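Long-range contacts in CRISPR-associated endoribonuclease Cse3 (Thermus thermophilus, PDB 2Y8Y), which cleaves CRISPR transcripts as an endoribonuclease to produce crRNA, stays bound to the processed RNA, and probably belongs to the Cascade complex: residues W6-V11 with P71-L76; P95-R100 with L184-P189; R104-K109 with L173-V178. One frame throughout, in Å; residues are numbered along the deposited sequence.

Contact 1 of 3, residues W6-V11 with P71-L76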
loop_
_atom_site.group_PDB
_atom_site.type_symbol
_atom_site.label_atom_id
_atom_site.label_comp_id
_atom_site.label_asym_id
_atom_site.label_seq_id
_atom_site.Cartn_x
_atom_site.Cartn_y
_atom_site.Cartn_z
ATOM N N TRP A 6 11.081 -6.621 0.717
ATOM C CA TRP A 6 11.299 -6.588 2.157
ATOM C C TRP A 6 10.083 -6.025 2.864
ATOM O O TRP A 6 9.565 -4.975 2.479
ATOM C CB TRP A 6 12.512 -5.725 2.497
ATOM C CG TRP A 6 13.793 -6.327 2.053
ATOM C CD1 TRP A 6 14.328 -6.276 0.806
ATOM C CD2 TRP A 6 14.701 -7.087 2.858
ATOM N NE1 TRP A 6 15.531 -6.963 0.780
ATOM C CE2 TRP A 6 15.778 -7.465 2.031
ATOM C CE3 TRP A 6 14.709 -7.476 4.202
ATOM C CZ2 TRP A 6 16.855 -8.223 2.507
ATOM C CZ3 TRP A 6 15.775 -8.220 4.670
ATOM C CH2 TRP A 6 16.831 -8.586 3.825
ATOM N N LEU A 7 9.628 -6.724 3.897
ATOM C CA LEU A 7 8.559 -6.238 4.742
ATOM C C LEU A 7 9.111 -5.878 6.107
ATOM O O LEU A 7 9.740 -6.710 6.757
ATOM C CB LEU A 7 7.478 -7.304 4.912
ATOM C CG LEU A 7 6.832 -7.723 3.602
ATOM C CD1 LEU A 7 5.658 -8.664 3.838
ATOM C CD2 LEU A 7 6.403 -6.472 2.854
ATOM N N THR A 8 8.885 -4.641 6.539
ATOM C CA THR A 8 9.274 -4.215 7.878
ATOM C C THR A 8 8.041 -3.794 8.647
ATOM O O THR A 8 7.259 -2.984 8.170
ATOM C CB THR A 8 10.227 -3.003 7.840
ATOM O OG1 THR A 8 11.350 -3.304 7.001
ATOM C CG2 THR A 8 10.713 -2.633 9.245
ATOM N N LYS A 9 7.874 -4.349 9.843
ATOM C CA LYS A 9 6.854 -3.874 10.758
ATOM C C LYS A 9 7.484 -2.888 11.727
ATOM O O LYS A 9 8.443 -3.227 12.435
ATOM C CB LYS A 9 6.248 -5.041 11.535
ATOM C CG LYS A 9 5.217 -4.635 12.572
ATOM C CD LYS A 9 4.594 -5.866 13.209
ATOM C CE LYS A 9 3.914 -5.532 14.523
ATOM N NZ LYS A 9 3.522 -6.773 15.247
ATOM N N LEU A 10 6.960 -1.667 11.753
ATOM C CA LEU A 10 7.370 -0.677 12.743
ATOM C C LEU A 10 6.233 -0.445 13.726
ATOM O O LEU A 10 5.102 -0.187 13.322
ATOM C CB LEU A 10 7.732 0.654 12.077
ATOM C CG LEU A 10 8.721 0.643 10.913
ATOM C CD1 LEU A 10 8.754 2.000 10.227
ATOM C CD2 LEU A 10 10.123 0.246 11.365
ATOM N N VAL A 11 6.521 -0.552 15.019
ATOM C CA VAL A 11 5.539 -0.177 16.026
ATOM C C VAL A 11 5.949 1.175 16.585
ATOM O O VAL A 11 6.914 1.285 17.333
ATOM C CB VAL A 11 5.422 -1.225 17.140
ATOM C CG1 VAL A 11 4.464 -0.745 18.209
ATOM C CG2 VAL A 11 4.948 -2.549 16.567
ATOM N N PRO A 71 16.228 -2.306 3.374
ATOM C CA PRO A 71 16.183 -1.021 4.072
ATOM C C PRO A 71 17.238 -0.944 5.165
ATOM O O PRO A 71 17.674 -1.980 5.666
ATOM C CB PRO A 71 14.787 -1.026 4.700
ATOM C CG PRO A 71 14.508 -2.482 4.950
ATOM C CD PRO A 71 15.197 -3.244 3.855
ATOM N N ASP A 72 17.657 0.266 5.516
ATOM C CA ASP A 72 18.504 0.441 6.689
ATOM C C ASP A 72 17.781 1.334 7.691
ATOM O O ASP A 72 17.703 2.558 7.545
ATOM C CB ASP A 72 19.899 0.971 6.336
ATOM C CG ASP A 72 20.905 0.748 7.470
ATOM O OD1 ASP A 72 20.488 0.869 8.639
ATOM O OD2 ASP A 72 22.100 0.428 7.214
ATOM N N TRP A 73 17.236 0.698 8.716
ATOM C CA TRP A 73 16.420 1.409 9.684
ATOM C C TRP A 73 17.210 2.109 10.785
ATOM O O TRP A 73 16.620 2.689 11.689
ATOM C CB TRP A 73 15.352 0.485 10.274
ATOM C CG TRP A 73 14.388 0.050 9.232
ATOM C CD1 TRP A 73 14.280 -1.194 8.677
ATOM C CD2 TRP A 73 13.423 0.872 8.562
ATOM N NE1 TRP A 73 13.287 -1.205 7.725
ATOM C CE2 TRP A 73 12.748 0.051 7.631
ATOM C CE3 TRP A 73 13.055 2.217 8.669
ATOM C CZ2 TRP A 73 11.720 0.535 6.811
ATOM C CZ3 TRP A 73 12.036 2.694 7.863
ATOM C CH2 TRP A 73 11.384 1.854 6.935
ATOM N N SER A 74 18.539 2.064 10.701
ATOM C CA SER A 74 19.379 2.827 11.618
ATOM C C SER A 74 19.174 4.326 11.422
ATOM O O SER A 74 19.638 5.135 12.231
ATOM C CB SER A 74 20.863 2.476 11.447
ATOM O OG SER A 74 21.351 2.888 10.183
ATOM N N VAL A 75 18.467 4.685 10.349
ATOM C CA VAL A 75 18.181 6.086 10.046
ATOM C C VAL A 75 17.132 6.681 10.974
ATOM O O VAL A 75 17.025 7.900 11.093
ATOM C CB VAL A 75 17.706 6.276 8.586
ATOM C CG1 VAL A 75 18.783 5.809 7.619
ATOM C CG2 VAL A 75 16.385 5.541 8.335
ATOM N N LEU A 76 16.358 5.823 11.631
ATOM C CA LEU A 76 15.290 6.293 12.510
ATOM C C LEU A 76 15.837 6.927 13.777
ATOM O O LEU A 76 16.907 6.552 14.265
ATOM C CB LEU A 76 14.360 5.146 12.893
ATOM C CG LEU A 76 13.613 4.484 11.740
ATOM C CD1 LEU A 76 12.774 3.318 12.241
ATOM C CD2 LEU A 76 12.740 5.498 10.994
#
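P71 lays its CD over one face of the W6 indole, 4.2 Å from the centroid of the five-membered ring, a CH-pi contact that opens the packing of a loop onto the first strand of a ferredoxin-like domain. Strand 5-12 runs inside the four-stranded antiparallel sheet, paired with 62-67 and 81-89, and turns W6, T8 and L10 toward the loop that joins those two neighbours. The proline sits off centre, toward the rim of the indole, and its CG reaches on to T8. D72 then shapes the loop: its OD1 accepts from S74 N (3.1 Å) in an Asx turn and from the hydroxyl of S74, which meets the carboxylate from above its plane. This turn overlaps the start of the short 3-10 segment 73-75. W73 is the main polar link, its indole NE1 donating to T8 OG1 at 2.9 Å. The bond is bent to 139° at the hydrogen, and the hydroxyl oxygen lies 26° out of the indole plane. With chi1 at -54°, T8 holds this hydroxyl beside its own backbone N and leaves CG2 to pack against the same indole nitrogen and CE2. The six-membered end of W73 takes L10 CD1 over one face, 4.1 Å from CZ3, while L33 of helix 26-34 also touches both W73 and L10. L76 closes the row, its CD1 lying 4.2 Å from L10 CD2.

Contact 2 of 3, residues P95-R100 with L184-P189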
loop_
_atom_site.group_PDB
_atom_site.type_symbol
_atom_site.label_atom_id
_atom_site.label_comp_id
_atom_site.label_asym_id
_atom_site.label_seq_id
_atom_site.Cartn_x
_atom_site.Cartn_y
_atom_site.Cartn_z
ATOM N N PRO A 95 -0.671 -19.780 -11.060
ATOM C CA PRO A 95 -1.998 -19.555 -11.639
ATOM C C PRO A 95 -3.099 -20.262 -10.851
ATOM O O PRO A 95 -2.994 -21.456 -10.561
ATOM C CB PRO A 95 -1.876 -20.151 -13.047
ATOM C CG PRO A 95 -0.394 -20.168 -13.323
ATOM C CD PRO A 95 0.251 -20.435 -12.002
ATOM N N GLY A 96 -4.132 -19.511 -10.481
ATOM C CA GLY A 96 -5.261 -20.067 -9.755
ATOM C C GLY A 96 -5.121 -19.996 -8.240
ATOM O O GLY A 96 -6.042 -20.334 -7.503
ATOM N N GLN A 97 -3.953 -19.593 -7.771
ATOM C CA GLN A 97 -3.711 -19.527 -6.337
ATOM C C GLN A 97 -4.657 -18.535 -5.674
ATOM O O GLN A 97 -4.795 -17.405 -6.124
ATOM C CB GLN A 97 -2.275 -19.093 -6.090
ATOM C CG GLN A 97 -1.879 -19.073 -4.626
ATOM C CD GLN A 97 -0.455 -18.637 -4.443
ATOM O OE1 GLN A 97 0.139 -18.055 -5.344
ATOM N NE2 GLN A 97 0.108 -18.914 -3.268
ATOM N N ARG A 98 -5.294 -18.963 -4.587
ATOM C CA ARG A 98 -6.217 -18.110 -3.855
ATOM C C ARG A 98 -5.521 -17.448 -2.675
ATOM O O ARG A 98 -4.804 -18.107 -1.907
ATOM C CB ARG A 98 -7.400 -18.941 -3.369
ATOM C CG ARG A 98 -8.302 -19.407 -4.497
ATOM C CD ARG A 98 -9.416 -20.305 -3.989
ATOM N NE ARG A 98 -10.620 -20.186 -4.804
ATOM C CZ ARG A 98 -10.865 -20.908 -5.892
ATOM N NH1 ARG A 98 -9.986 -21.812 -6.303
ATOM N NH2 ARG A 98 -11.993 -20.728 -6.569
ATOM N N LEU A 99 -5.754 -16.147 -2.517
ATOM C CA LEU A 99 -5.097 -15.369 -1.473
ATOM C C LEU A 99 -6.067 -14.387 -0.848
ATOM O O LEU A 99 -6.918 -13.833 -1.533
ATOM C CB LEU A 99 -3.928 -14.581 -2.062
ATOM C CG LEU A 99 -2.839 -15.417 -2.731
ATOM C CD1 LEU A 99 -1.938 -14.520 -3.543
ATOM C CD2 LEU A 99 -2.061 -16.206 -1.671
ATOM N N ARG A 100 -5.928 -14.153 0.452
ATOM C CA ARG A 100 -6.578 -12.998 1.064
ATOM C C ARG A 100 -5.773 -11.758 0.733
ATOM O O ARG A 100 -4.559 -11.825 0.506
ATOM C CB ARG A 100 -6.649 -13.166 2.583
ATOM C CG ARG A 100 -7.416 -14.390 3.041
ATOM C CD ARG A 100 -7.336 -14.566 4.566
ATOM N NE ARG A 100 -6.013 -15.005 5.005
ATOM C CZ ARG A 100 -5.091 -14.213 5.546
ATOM N NH1 ARG A 100 -5.337 -12.924 5.734
ATOM N NH2 ARG A 100 -3.917 -14.715 5.910
ATOM N N LEU A 184 -8.864 -12.997 -3.414
ATOM C CA LEU A 184 -8.607 -12.930 -4.842
ATOM C C LEU A 184 -7.895 -14.184 -5.324
ATOM O O LEU A 184 -7.513 -15.052 -4.529
ATOM C CB LEU A 184 -7.826 -11.662 -5.202
ATOM C CG LEU A 184 -6.477 -11.422 -4.511
ATOM C CD1 LEU A 184 -5.434 -12.447 -4.945
ATOM C CD2 LEU A 184 -5.973 -10.016 -4.803
ATOM N N GLU A 185 -7.743 -14.295 -6.637
ATOM C CA GLU A 185 -6.916 -15.352 -7.205
ATOM C C GLU A 185 -5.875 -14.763 -8.145
ATOM O O GLU A 185 -6.081 -13.697 -8.744
ATOM C CB GLU A 185 -7.760 -16.408 -7.921
ATOM C CG GLU A 185 -8.563 -15.885 -9.090
ATOM C CD GLU A 185 -9.258 -17.001 -9.857
ATOM O OE1 GLU A 185 -8.752 -18.143 -9.846
ATOM O OE2 GLU A 185 -10.301 -16.729 -10.479
ATOM N N VAL A 186 -4.758 -15.470 -8.269
ATOM C CA VAL A 186 -3.713 -15.138 -9.226
ATOM C C VAL A 186 -4.142 -15.628 -10.604
ATOM O O VAL A 186 -4.535 -16.786 -10.771
ATOM C CB VAL A 186 -2.406 -15.837 -8.837
ATOM C CG1 VAL A 186 -1.311 -15.584 -9.886
ATOM C CG2 VAL A 186 -1.980 -15.385 -7.465
ATOM N N VAL A 187 -4.087 -14.739 -11.590
ATOM C CA VAL A 187 -4.436 -15.110 -12.955
ATOM C C VAL A 187 -3.174 -15.256 -13.795
ATOM O O VAL A 187 -2.952 -16.287 -14.439
ATOM C CB VAL A 187 -5.410 -14.065 -13.555
ATOM C CG1 VAL A 187 -5.716 -14.380 -15.019
ATOM C CG2 VAL A 187 -6.685 -14.048 -12.756
ATOM N N ASP A 188 -2.328 -14.233 -13.745
ATOM C CA ASP A 188 -1.077 -14.186 -14.487
ATOM C C ASP A 188 0.035 -13.875 -13.485
ATOM O O ASP A 188 0.171 -12.738 -13.048
ATOM C CB ASP A 188 -1.179 -13.083 -15.547
ATOM C CG ASP A 188 0.111 -12.867 -16.321
ATOM O OD1 ASP A 188 1.159 -13.410 -15.935
ATOM O OD2 ASP A 188 0.065 -12.126 -17.326
ATOM N N PRO A 189 0.823 -14.886 -13.096
ATOM C CA PRO A 189 1.850 -14.648 -12.074
ATOM C C PRO A 189 2.834 -13.533 -12.419
ATOM O O PRO A 189 3.241 -12.797 -11.517
ATOM C CB PRO A 189 2.571 -15.995 -11.980
ATOM C CG PRO A 189 1.508 -16.975 -12.338
ATOM C CD PRO A 189 0.687 -16.320 -13.415
HETATM O O HOH W 1 -8.794 -20.214 -8.198
#
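Residues 96-99 pair antiparallel with 184-186 through four backbone hydrogen bonds, although the short strands 98-100 and 184-186 are twisted against each other, their directions 135° apart where 180° would be exactly antiparallel. L99 and L184 form a hydrogen-bonded pair, with L99 N to L184 O at 2.9 Å and L184 N to L99 O at 2.8 Å; R98 and E185 form the non-hydrogen-bonded pair beside it. Two further bonds, V186 N to Q97 O and G96 N to V186 O, carry the pairing into the turn before the strand. G96 has a positive phi of 91°, a conformation that suits glycine. On the buried face, L99 CB packs against L184 CD1 at 3.9 Å, and L99 CD1 reaches V186 CG2. The aliphatic part of Q97 runs alongside V186 in the same direction, CB to CG2 4.0 Å, while its amide OE1 accepts from the backbone N of K94. The other face carries R98 and E185, both touching L142 of strand 139-144. With chi1 at 61°, E185 extends its carboxylate toward the turn, where a water donates to both E185 OE1 (2.6 Å) and G96 O. P95 and P189 cross at about a right angle, P95 CD meeting P189 CG at 3.7 Å. P189 starts helix 189-198, whose N-cap D188 bonds weakly to E190 N. The whole is an antiparallel strand pair in the second sheet of this ferredoxin-like protein.

Contact 3 of 3, residues R104-K109 with L173-V178. With nucleotides of chain B.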
loop_
_atom_site.group_PDB
_atom_site.type_symbol
_atom_site.label_atom_id
_atom_site.label_comp_id
_atom_site.label_asym_id
_atom_site.label_seq_id
_atom_site.Cartn_x
_atom_site.Cartn_y
_atom_site.Cartn_z
ATOM N N ARG A 104 -5.253 -0.450 1.062
ATOM C CA ARG A 104 -5.761 0.883 1.333
ATOM C C ARG A 104 -5.407 1.743 0.131
ATOM O O ARG A 104 -4.228 1.929 -0.166
ATOM C CB ARG A 104 -5.110 1.460 2.590
ATOM C CG ARG A 104 -5.930 2.593 3.196
ATOM C CD ARG A 104 -5.221 3.253 4.376
ATOM N NE ARG A 104 -6.146 4.098 5.119
ATOM C CZ ARG A 104 -5.791 4.903 6.110
ATOM N NH1 ARG A 104 -4.515 4.994 6.468
ATOM N NH2 ARG A 104 -6.716 5.628 6.730
ATOM N N ALA A 105 -6.422 2.252 -0.567
ATOM C CA ALA A 105 -6.221 2.866 -1.879
ATOM C C ALA A 105 -6.969 4.170 -2.025
ATOM O O ALA A 105 -7.778 4.527 -1.180
ATOM C CB ALA A 105 -6.685 1.927 -2.964
ATOM N N ASN A 106 -6.669 4.861 -3.123
ATOM C CA ASN A 106 -7.364 6.086 -3.521
ATOM C C ASN A 106 -8.008 5.848 -4.879
ATOM O O ASN A 106 -7.442 6.226 -5.903
ATOM C CB ASN A 106 -6.348 7.238 -3.577
ATOM C CG ASN A 106 -6.930 8.548 -4.084
ATOM O OD1 ASN A 106 -6.349 9.179 -4.970
ATOM N ND2 ASN A 106 -8.052 8.983 -3.507
ATOM N N PRO A 107 -9.179 5.188 -4.902
ATOM C CA PRO A 107 -9.818 4.918 -6.195
ATOM C C PRO A 107 -10.094 6.228 -6.915
ATOM O O PRO A 107 -10.666 7.152 -6.330
ATOM C CB PRO A 107 -11.123 4.200 -5.809
ATOM C CG PRO A 107 -10.836 3.600 -4.424
ATOM C CD PRO A 107 -9.955 4.640 -3.772
ATOM N N ALA A 108 -9.686 6.314 -8.178
ATOM C CA ALA A 108 -9.677 7.583 -8.891
ATOM C C ALA A 108 -9.821 7.373 -10.383
ATOM O O ALA A 108 -9.699 6.255 -10.884
ATOM C CB ALA A 108 -8.371 8.350 -8.592
ATOM N N LYS A 109 -10.118 8.461 -11.077
ATOM C CA LYS A 109 -10.109 8.506 -12.538
ATOM C C LYS A 109 -9.564 9.858 -12.952
ATOM O O LYS A 109 -9.605 10.821 -12.180
ATOM C CB LYS A 109 -11.524 8.338 -13.095
ATOM C CG LYS A 109 -12.432 9.518 -12.771
ATOM C CD LYS A 109 -13.894 9.256 -13.093
ATOM C CE LYS A 109 -14.154 9.191 -14.573
ATOM N NZ LYS A 109 -15.628 9.181 -14.825
ATOM N N LEU A 173 -4.580 19.358 1.737
ATOM C CA LEU A 173 -5.294 18.552 0.758
ATOM C C LEU A 173 -5.894 17.324 1.426
ATOM O O LEU A 173 -5.285 16.719 2.308
ATOM C CB LEU A 173 -4.368 18.135 -0.386
ATOM C CG LEU A 173 -5.032 17.372 -1.535
ATOM C CD1 LEU A 173 -6.219 18.148 -2.102
ATOM C CD2 LEU A 173 -4.021 17.060 -2.624
ATOM N N GLN A 174 -7.100 16.965 1.003
ATOM C CA GLN A 174 -7.758 15.775 1.514
ATOM C C GLN A 174 -7.742 14.681 0.465
ATOM O O GLN A 174 -8.155 14.888 -0.670
ATOM C CB GLN A 174 -9.189 16.093 1.932
ATOM C CG GLN A 174 -9.264 17.000 3.141
ATOM C CD GLN A 174 -10.527 17.825 3.166
ATOM O OE1 GLN A 174 -11.081 18.169 2.119
ATOM N NE2 GLN A 174 -10.993 18.151 4.362
ATOM N N VAL A 175 -7.243 13.516 0.855
ATOM C CA VAL A 175 -7.099 12.393 -0.059
ATOM C C VAL A 175 -7.980 11.261 0.429
ATOM O O VAL A 175 -7.819 10.786 1.547
ATOM C CB VAL A 175 -5.638 11.922 -0.126
ATOM C CG1 VAL A 175 -5.501 10.731 -1.063
ATOM C CG2 VAL A 175 -4.740 13.074 -0.553
ATOM N N GLN A 176 -8.928 10.845 -0.402
ATOM C CA GLN A 176 -9.830 9.770 -0.008
ATOM C C GLN A 176 -9.092 8.441 0.109
ATOM O O GLN A 176 -8.378 8.019 -0.807
ATOM C CB GLN A 176 -11.017 9.674 -0.978
ATOM C CG GLN A 176 -12.031 8.670 -0.496
ATOM C CD GLN A 176 -13.357 8.763 -1.187
ATOM O OE1 GLN A 176 -13.518 9.466 -2.186
ATOM N NE2 GLN A 176 -14.329 8.062 -0.641
ATOM N N ALA A 177 -9.271 7.780 1.249
ATOM C CA ALA A 177 -8.578 6.534 1.531
ATOM C C ALA A 177 -9.609 5.453 1.806
ATOM O O ALA A 177 -10.366 5.533 2.779
ATOM C CB ALA A 177 -7.655 6.715 2.727
ATOM N N VAL A 178 -9.629 4.446 0.941
ATOM C CA VAL A 178 -10.603 3.377 1.007
ATOM C C VAL A 178 -9.855 2.093 1.337
ATOM O O VAL A 178 -8.947 1.688 0.590
ATOM C CB VAL A 178 -11.321 3.231 -0.347
ATOM C CG1 VAL A 178 -12.350 2.116 -0.292
ATOM C CG2 VAL A 178 -11.988 4.529 -0.725
ATOM P P C B 2 -8.218 20.098 -8.342
ATOM O OP1 C B 2 -8.252 21.351 -9.137
ATOM O OP2 C B 2 -7.805 18.842 -9.014
ATOM O "O5'" C B 2 -7.358 20.314 -7.026
ATOM C "C5'" C B 2 -6.929 21.611 -6.652
ATOM C "C4'" C B 2 -5.440 21.662 -6.424
ATOM O "O4'" C B 2 -5.070 20.758 -5.352
ATOM C "C3'" C B 2 -4.557 21.214 -7.577
ATOM O "O3'" C B 2 -4.432 22.183 -8.596
ATOM C "C2'" C B 2 -3.252 20.915 -6.863
ATOM O "O2'" C B 2 -2.608 22.125 -6.490
ATOM C "C1'" C B 2 -3.774 20.244 -5.596
ATOM N N1 C B 2 -3.865 18.776 -5.749
ATOM C C2 C B 2 -2.689 18.045 -5.580
ATOM O O2 C B 2 -1.645 18.663 -5.316
ATOM N N3 C B 2 -2.720 16.698 -5.713
ATOM C C4 C B 2 -3.872 16.084 -6.001
ATOM N N4 C B 2 -3.868 14.749 -6.119
ATOM C C5 C B 2 -5.092 16.809 -6.181
ATOM C C6 C B 2 -5.042 18.146 -6.049
ATOM P P G B 12 -14.613 10.429 -18.254
ATOM O OP1 G B 12 -15.374 9.471 -17.408
ATOM O OP2 G B 12 -14.171 11.706 -17.662
ATOM O "O5'" G B 12 -13.385 9.686 -18.927
ATOM C "C5'" G B 12 -12.280 9.273 -18.150
ATOM C "C4'" G B 12 -11.362 8.404 -18.951
ATOM O "O4'" G B 12 -10.752 9.183 -20.007
ATOM C "C3'" G B 12 -10.178 7.823 -18.213
ATOM O "O3'" G B 12 -10.531 6.714 -17.423
ATOM C "C2'" G B 12 -9.243 7.478 -19.360
ATOM O "O2'" G B 12 -9.699 6.318 -20.037
ATOM C "C1'" G B 12 -9.464 8.676 -20.275
ATOM N N9 G B 12 -8.486 9.744 -20.040
ATOM C C8 G B 12 -8.663 10.930 -19.369
ATOM N N7 G B 12 -7.588 11.669 -19.367
ATOM C C5 G B 12 -6.671 10.924 -20.107
ATOM C C6 G B 12 -5.338 11.209 -20.467
ATOM O O6 G B 12 -4.676 12.220 -20.191
ATOM N N1 G B 12 -4.785 10.159 -21.209
ATOM C C2 G B 12 -5.423 9.004 -21.586
ATOM N N2 G B 12 -4.727 8.113 -22.318
ATOM N N3 G B 12 -6.672 8.733 -21.259
ATOM C C4 G B 12 -7.213 9.733 -20.528
ATOM P P U B 13 -9.612 6.259 -16.200
ATOM O OP1 U B 13 -10.390 5.257 -15.436
ATOM O OP2 U B 13 -9.129 7.463 -15.508
ATOM O "O5'" U B 13 -8.369 5.568 -16.910
ATOM C "C5'" U B 13 -8.486 4.321 -17.556
ATOM C "C4'" U B 13 -7.173 3.925 -18.165
ATOM O "O4'" U B 13 -6.800 4.881 -19.192
ATOM C "C3'" U B 13 -5.979 3.952 -17.234
ATOM O "O3'" U B 13 -5.934 2.851 -16.356
ATOM C "C2'" U B 13 -4.821 4.022 -18.220
ATOM O "O2'" U B 13 -4.658 2.779 -18.895
ATOM C "C1'" U B 13 -5.388 5.032 -19.209
ATOM N N1 U B 13 -5.048 6.408 -18.802
ATOM C C2 U B 13 -3.811 6.880 -19.183
ATOM O O2 U B 13 -3.033 6.218 -19.844
ATOM N N3 U B 13 -3.493 8.149 -18.778
ATOM C C4 U B 13 -4.296 8.975 -18.012
ATOM O O4 U B 13 -3.871 10.088 -17.719
ATOM C C5 U B 13 -5.558 8.412 -17.624
ATOM C C6 U B 13 -5.891 7.173 -18.011
HETATM O O HOH W 2 -8.925 3.921 4.713
HETATM O O HOH W 3 -8.942 11.998 -3.043
#
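A105 and V178 hold each other by two backbone hydrogen bonds, A105 N to V178 O and V178 N to A105 O, both 2.8 Å: a hydrogen-bonded antiparallel pair in the larger antiparallel sheet of this ferredoxin-like protein. One residue on, strand 98-110 is interrupted, and the side chain of N106 takes over the pairing. Its ND2 donates to Q176 O at 2.9 Å, arriving in the carbonyl plane on a lone pair, though the bond is bent to 142° at the hydrogen. The amide is carried across to strand 173-186 because CG lies anti to the backbone N (chi1 176°). A water then accepts from both N106 ND2 and the backbone N of Q176, so the N106 amide meets the O of Q176 directly and the N of Q176 through the water. At the other end R104, extended from CG to NE, brings NE to 3.9 Å from A177 CB; the same NE donates to a water lying at the guanidinium edge, in its plane, and that water makes a weak bond to A177 O. Around the polar core, the side chains of V175 and N106 cross at about a right angle, V175 CG1 beside N106 ND2, and P107 CD packs on V178 CG2 at 3.7 Å, with K126 of helix 123-136 touching both P107 and V178. The far ends of both segments meet the RNA: L173 CD2 lies 3.4 Å from N3 of nucleotide C2 of chain B, and K109 NZ donates to OP1 of guanosine nucleotide 12 of chain B at 2.6 Å.

Contacts 2 and 3 use the same two strands, 98-110 and 173-186, and contact 3 is nested within the loop that contact 2 closes; even so, their centres are 25 Å apart, one near the turn beside helix 189-198, the other where the strands approach RNA. Contact 1 belongs to the separate four-stranded sheet, across the chain's centre from contact 3, with their nearest atoms about 13 Å apart. RNA binding separates the three: contact 3 touches nucleotides directly, whereas the nearest atoms of contacts 1 and 2 stay about 9 and 14 Å from it. The V175 side chain of contact 3 lies about 10 Å from that of Y27, inferred to stabilise the transition state.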